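Local coordinates for acetyl-CoA hydrolase/transferase family protein (Porphyromonas gingivalis, PDB 2NVV), which probably transfers coenzyme A between acetyl-CoA and a carboxylate acceptor or hydrolyses acetyl-CoA, and binds zinc ions, at residues 90-93 with 97-100; 293-298 with 314-319. All blocks are in the same frame, centred on the assembly; numbering follows the deposited sequence.

Contact 1. Residues 90-93 with 97-100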
loop_
_atom_site.group_PDB
_atom_site.type_symbol
_atom_site.label_atom_id
_atom_site.label_comp_id
_atom_site.label_asym_id
_atom_site.label_seq_id
_atom_site.Cartn_x
_atom_site.Cartn_y
_atom_site.Cartn_z
ATOM N N ARG A 90 15.490 9.153 18.832
ATOM C CA ARG A 90 15.978 8.132 17.911
ATOM C C ARG A 90 16.956 7.177 18.574
ATOM O O ARG A 90 16.898 5.971 18.340
ATOM C CB ARG A 90 16.642 8.787 16.711
ATOM C CG ARG A 90 17.200 7.810 15.664
ATOM C CD ARG A 90 17.333 8.523 14.324
ATOM N NE ARG A 90 17.917 9.845 14.516
ATOM C CZ ARG A 90 17.490 10.957 13.931
ATOM N NH1 ARG A 90 18.101 12.104 14.185
ATOM N NH2 ARG A 90 16.459 10.938 13.102
ATOM N N ASN A 91 17.852 7.708 19.398
ATOM C CA ASN A 91 18.822 6.868 20.100
ATOM C C ASN A 91 18.104 6.051 21.164
ATOM O O ASN A 91 18.360 4.858 21.324
ATOM C CB ASN A 91 19.899 7.729 20.759
ATOM C CG ASN A 91 20.807 8.390 19.751
ATOM O OD1 ASN A 91 21.549 9.320 20.087
ATOM N ND2 ASN A 91 20.761 7.917 18.508
ATOM N N LEU A 92 17.205 6.708 21.894
ATOM C CA LEU A 92 16.431 6.044 22.937
ATOM C C LEU A 92 15.750 4.818 22.328
ATOM O O LEU A 92 15.706 3.750 22.933
ATOM C CB LEU A 92 15.377 7.002 23.484
ATOM C CG LEU A 92 14.523 6.543 24.663
ATOM C CD1 LEU A 92 15.416 6.350 25.870
ATOM C CD2 LEU A 92 13.441 7.572 24.966
ATOM N N ILE A 93 15.230 4.992 21.117
ATOM C CA ILE A 93 14.554 3.932 20.386
ATOM C C ILE A 93 15.516 2.825 19.986
ATOM O O ILE A 93 15.308 1.662 20.335
ATOM C CB ILE A 93 13.902 4.466 19.097
ATOM C CG1 ILE A 93 12.804 5.476 19.438
ATOM C CG2 ILE A 93 13.342 3.309 18.288
ATOM C CD1 ILE A 93 12.290 6.272 18.238
ATOM N N SER A 97 15.191 1.361 24.476
ATOM C CA SER A 97 14.770 1.935 25.761
ATOM C C SER A 97 13.307 2.385 25.784
ATOM O O SER A 97 12.808 2.834 26.817
ATOM C CB SER A 97 15.675 3.122 26.131
ATOM O OG SER A 97 17.046 2.813 25.878
ATOM N N THR A 98 12.634 2.280 24.643
ATOM C CA THR A 98 11.221 2.654 24.547
ATOM C C THR A 98 10.572 1.976 23.352
ATOM O O THR A 98 11.270 1.449 22.475
ATOM C CB THR A 98 11.025 4.175 24.393
ATOM O OG1 THR A 98 9.629 4.481 24.447
ATOM C CG2 THR A 98 11.567 4.659 23.061
ATOM N N SER A 99 9.240 1.979 23.325
ATOM C CA SER A 99 8.486 1.369 22.229
ATOM C C SER A 99 8.065 2.384 21.183
ATOM O O SER A 99 7.356 3.350 21.478
ATOM C CB SER A 99 7.229 0.668 22.741
ATOM O OG SER A 99 7.558 -0.419 23.587
ATOM N N TYR A 100 8.491 2.139 19.952
ATOM C CA TYR A 100 8.162 3.004 18.838
ATOM C C TYR A 100 7.632 2.178 17.669
ATOM O O TYR A 100 8.164 1.118 17.338
ATOM C CB TYR A 100 9.411 3.769 18.385
ATOM C CG TYR A 100 9.234 4.567 17.111
ATOM C CD1 TYR A 100 8.424 5.708 17.084
ATOM C CD2 TYR A 100 9.883 4.189 15.935
ATOM C CE1 TYR A 100 8.270 6.453 15.916
ATOM C CE2 TYR A 100 9.733 4.929 14.761
ATOM C CZ TYR A 100 8.927 6.060 14.762
ATOM O OH TYR A 100 8.805 6.818 13.621
#

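Contact 2. Residues 293-298 with 314-319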
loop_
_atom_site.group_PDB
_atom_site.type_symbol
_atom_site.label_atom_id
_atom_site.label_comp_id
_atom_site.label_asym_id
_atom_site.label_seq_id
_atom_site.Cartn_x
_atom_site.Cartn_y
_atom_site.Cartn_z
ATOM N N LEU A 293 8.543 29.427 -5.338
ATOM C CA LEU A 293 7.936 29.197 -6.643
ATOM C C LEU A 293 6.550 29.813 -6.717
ATOM O O LEU A 293 6.079 30.202 -7.791
ATOM C CB LEU A 293 7.843 27.698 -6.924
ATOM C CG LEU A 293 9.200 27.040 -7.163
ATOM C CD1 LEU A 293 9.031 25.539 -7.360
ATOM C CD2 LEU A 293 9.860 27.687 -8.387
HETATM N N MSE A 294 5.902 29.896 -5.561
HETATM C CA MSE A 294 4.569 30.467 -5.448
HETATM C C MSE A 294 4.616 31.970 -5.741
HETATM O O MSE A 294 3.763 32.504 -6.457
HETATM C CB MSE A 294 4.038 30.214 -4.040
HETATM C CG MSE A 294 2.547 30.295 -3.918
HETATM SE SE MSE A 294 1.978 29.619 -2.211
HETATM C CE MSE A 294 0.951 31.159 -1.639
ATOM N N LYS A 295 5.620 32.647 -5.182
ATOM C CA LYS A 295 5.776 34.089 -5.388
ATOM C C LYS A 295 6.090 34.418 -6.854
ATOM O O LYS A 295 5.880 35.540 -7.307
ATOM C CB LYS A 295 6.881 34.631 -4.490
ATOM C CG LYS A 295 6.754 34.210 -3.044
ATOM C CD LYS A 295 6.923 35.392 -2.110
ATOM C CE LYS A 295 8.268 36.057 -2.269
ATOM N NZ LYS A 295 8.264 37.354 -1.549
ATOM N N LYS A 296 6.591 33.432 -7.591
ATOM C CA LYS A 296 6.904 33.630 -9.000
ATOM C C LYS A 296 5.778 33.099 -9.889
ATOM O O LYS A 296 5.936 32.975 -11.111
ATOM C CB LYS A 296 8.219 32.927 -9.352
ATOM C CG LYS A 296 9.403 33.364 -8.498
ATOM C CD LYS A 296 10.717 32.886 -9.083
ATOM C CE LYS A 296 10.770 31.362 -9.190
ATOM N NZ LYS A 296 11.994 30.893 -9.922
ATOM N N GLY A 297 4.645 32.776 -9.267
ATOM C CA GLY A 297 3.508 32.268 -10.014
ATOM C C GLY A 297 3.771 30.882 -10.582
ATOM O O GLY A 297 2.965 30.335 -11.343
ATOM N N ARG A 298 4.904 30.306 -10.200
ATOM C CA ARG A 298 5.303 28.987 -10.659
ATOM C C ARG A 298 4.402 27.907 -10.048
ATOM O O ARG A 298 4.056 26.928 -10.705
ATOM C CB ARG A 298 6.762 28.761 -10.279
ATOM C CG ARG A 298 7.285 27.377 -10.553
ATOM C CD ARG A 298 6.908 26.881 -11.947
ATOM N NE ARG A 298 7.353 27.741 -13.054
ATOM C CZ ARG A 298 7.249 27.384 -14.325
ATOM N NH1 ARG A 298 6.728 26.204 -14.631
ATOM N NH2 ARG A 298 7.657 28.202 -15.288
ATOM N N ILE A 314 7.984 32.811 6.880
ATOM C CA ILE A 314 6.722 32.870 7.616
ATOM C C ILE A 314 6.322 34.307 7.869
ATOM O O ILE A 314 5.142 34.623 7.861
ATOM C CB ILE A 314 6.802 32.119 8.958
ATOM C CG1 ILE A 314 5.398 31.952 9.535
ATOM C CG2 ILE A 314 7.671 32.876 9.950
ATOM C CD1 ILE A 314 4.485 31.083 8.697
ATOM N N GLN A 315 7.303 35.182 8.075
ATOM C CA GLN A 315 7.013 36.596 8.305
ATOM C C GLN A 315 6.543 37.241 7.009
ATOM O O GLN A 315 5.684 38.126 7.023
ATOM C CB GLN A 315 8.242 37.330 8.836
ATOM C CG GLN A 315 8.734 36.791 10.170
ATOM C CD GLN A 315 9.830 37.640 10.789
ATOM O OE1 GLN A 315 10.842 37.934 10.149
ATOM N NE2 GLN A 315 9.635 38.032 12.052
ATOM N N ASP A 316 7.092 36.791 5.884
ATOM C CA ASP A 316 6.684 37.341 4.602
ATOM C C ASP A 316 5.232 36.952 4.301
ATOM O O ASP A 316 4.448 37.747 3.764
ATOM C CB ASP A 316 7.609 36.841 3.492
ATOM C CG ASP A 316 7.206 37.352 2.115
ATOM O OD1 ASP A 316 6.897 38.554 1.981
ATOM O OD2 ASP A 316 7.209 36.549 1.162
ATOM N N ILE A 317 4.874 35.720 4.648
ATOM C CA ILE A 317 3.521 35.237 4.431
ATOM C C ILE A 317 2.543 36.029 5.295
ATOM O O ILE A 317 1.561 36.571 4.800
ATOM C CB ILE A 317 3.416 33.732 4.772
ATOM C CG1 ILE A 317 4.226 32.917 3.759
ATOM C CG2 ILE A 317 1.953 33.284 4.776
ATOM C CD1 ILE A 317 4.301 31.437 4.060
ATOM N N TYR A 318 2.823 36.102 6.589
ATOM C CA TYR A 318 1.959 36.831 7.512
ATOM C C TYR A 318 1.833 38.320 7.197
ATOM O O TYR A 318 0.865 38.963 7.619
ATOM C CB TYR A 318 2.465 36.665 8.940
ATOM C CG TYR A 318 2.308 35.275 9.486
ATOM C CD1 TYR A 318 2.929 34.902 10.675
ATOM C CD2 TYR A 318 1.524 34.333 8.827
ATOM C CE1 TYR A 318 2.768 33.621 11.200
ATOM C CE2 TYR A 318 1.362 33.052 9.339
ATOM C CZ TYR A 318 1.982 32.703 10.524
ATOM O OH TYR A 318 1.797 31.442 11.032
ATOM N N ALA A 319 2.806 38.863 6.469
ATOM C CA ALA A 319 2.789 40.277 6.094
ATOM C C ALA A 319 2.088 40.443 4.757
ATOM O O ALA A 319 1.819 41.564 4.327
ATOM C CB ALA A 319 4.212 40.824 6.003
#

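Contact 1. Residues 90-93 with 97-100
Ile93 sets its CD1 over the ring of Tyr100, and its side chain, followed outward, accounts for much of this contact. Its CB leaves the backbone pointing away from 97-100, but the two branches bring the chain back. CG2 reaches the CB of Tyr100 at 4.0 Å. CG1, set opposite the carbonyl carbon (chi1 -64°), touches two neighbours, Thr98 CG2 and the CB of Tyr100, both at 3.9 Å. The extended chi2 then carries CD1 on to the aromatic ring, where it sits over one face, 4.1 Å from the centroid and displaced toward the rim at CG, a CH-pi contact. At the ring's far end Tyr100 OH makes weak hydrogen bonds with Gln84 N and with the O of Asn374, a predicted CoA-binding residue. All this belongs to the beta-alpha-beta unit 77-81, 87-94, 99-100, in which the chain leaves the helix and passes through a short turn into strand 99-100, the outermost of the parallel sheet within this chain. The turn is fastened by the backbone, Ser97 N donating to Leu92 O at 2.9 Å. Beside that bond Leu92 directs CD1 at the CB of Ser97, while its CG and CD2 lie against Thr98 CG2, the two side chains crossing at about a right angle. Thr98 thus offers its methyl to the helix, whereas OG1 bonds to Val77 O of the adjacent strand. Across the subunit interface, Gln467 of the second subunit packs on both Ile93 and Tyr100.

Contact 2. Residues 293-298 with 314-319
Two helices of the alpha/beta fold, 288-295 and 311-318, are bridged near their C-terminal ends by one salt bridge on the protein surface, between Lys295 and Asp316. The backbones stay well apart, with 10.1 Å between the CA atoms of Lys295 and Ile317, and the two side chains reach across from opposite directions. Lys295 sets out with CG opposite its own carbonyl carbon and then bends at chi2 and chi3. This folded path lays the end of the chain beside the carboxylate: CD and CE lie 3.5 and 3.6 Å from Asp316 OD2, and NZ closes on the same oxygen at 3.0 Å. Asp316 answers with CG trans to its backbone N (chi1 178°), which swings the carboxylate out toward the lysine. The ammonium meets OD2 on its syn side but 34° out of the carboxylate plane, and OD1 is more distant from NZ at 4.0 Å, making the grip one-sided rather than bidentate. The side chains of Lys295 and Asp316 both also touch Phe324 of helix 321-324, as do Met294, a selenomethionine here, and Ile317 on the more buried sides of the two helices. Beyond Lys295 the first helix ends in a Schellman motif: Gly297 takes a positive phi of 68°, Gly297 N bonds to Met294 O, Arg298 N makes a weak bond to Leu293 O, and the chain passes into strand 299-304. On the other helix the carbonyl of Asp316 accepts a bond from Asn320 ND2. The arrangement is that of an interhelical surface salt bridge, here a lysine-aspartate pair joining neighbouring helices whose side chains also meet Phe324 of a third.

Contact 1 closes before contact 2 opens along the chain, and the two lie on opposite sides of its centre, with centres 38 Å apart and nearest atoms about 24 Å apart. They share no helix or strand. Contact 1 joins helix 87-94 to the edge strand 99-100 of the seven-stranded parallel sheet in the N-terminal family region, near the zinc ion and the second subunit. Contact 2 ties helix 288-295 to helix 311-318 at the surface, away from the annotated sites and untouched by the other chain. One therefore lies near a zinc ion (about 9 Å from the Tyr100 side chain) and the predicted CoA-binding residue Asn374, whereas the other joins peripheral helices remote from both.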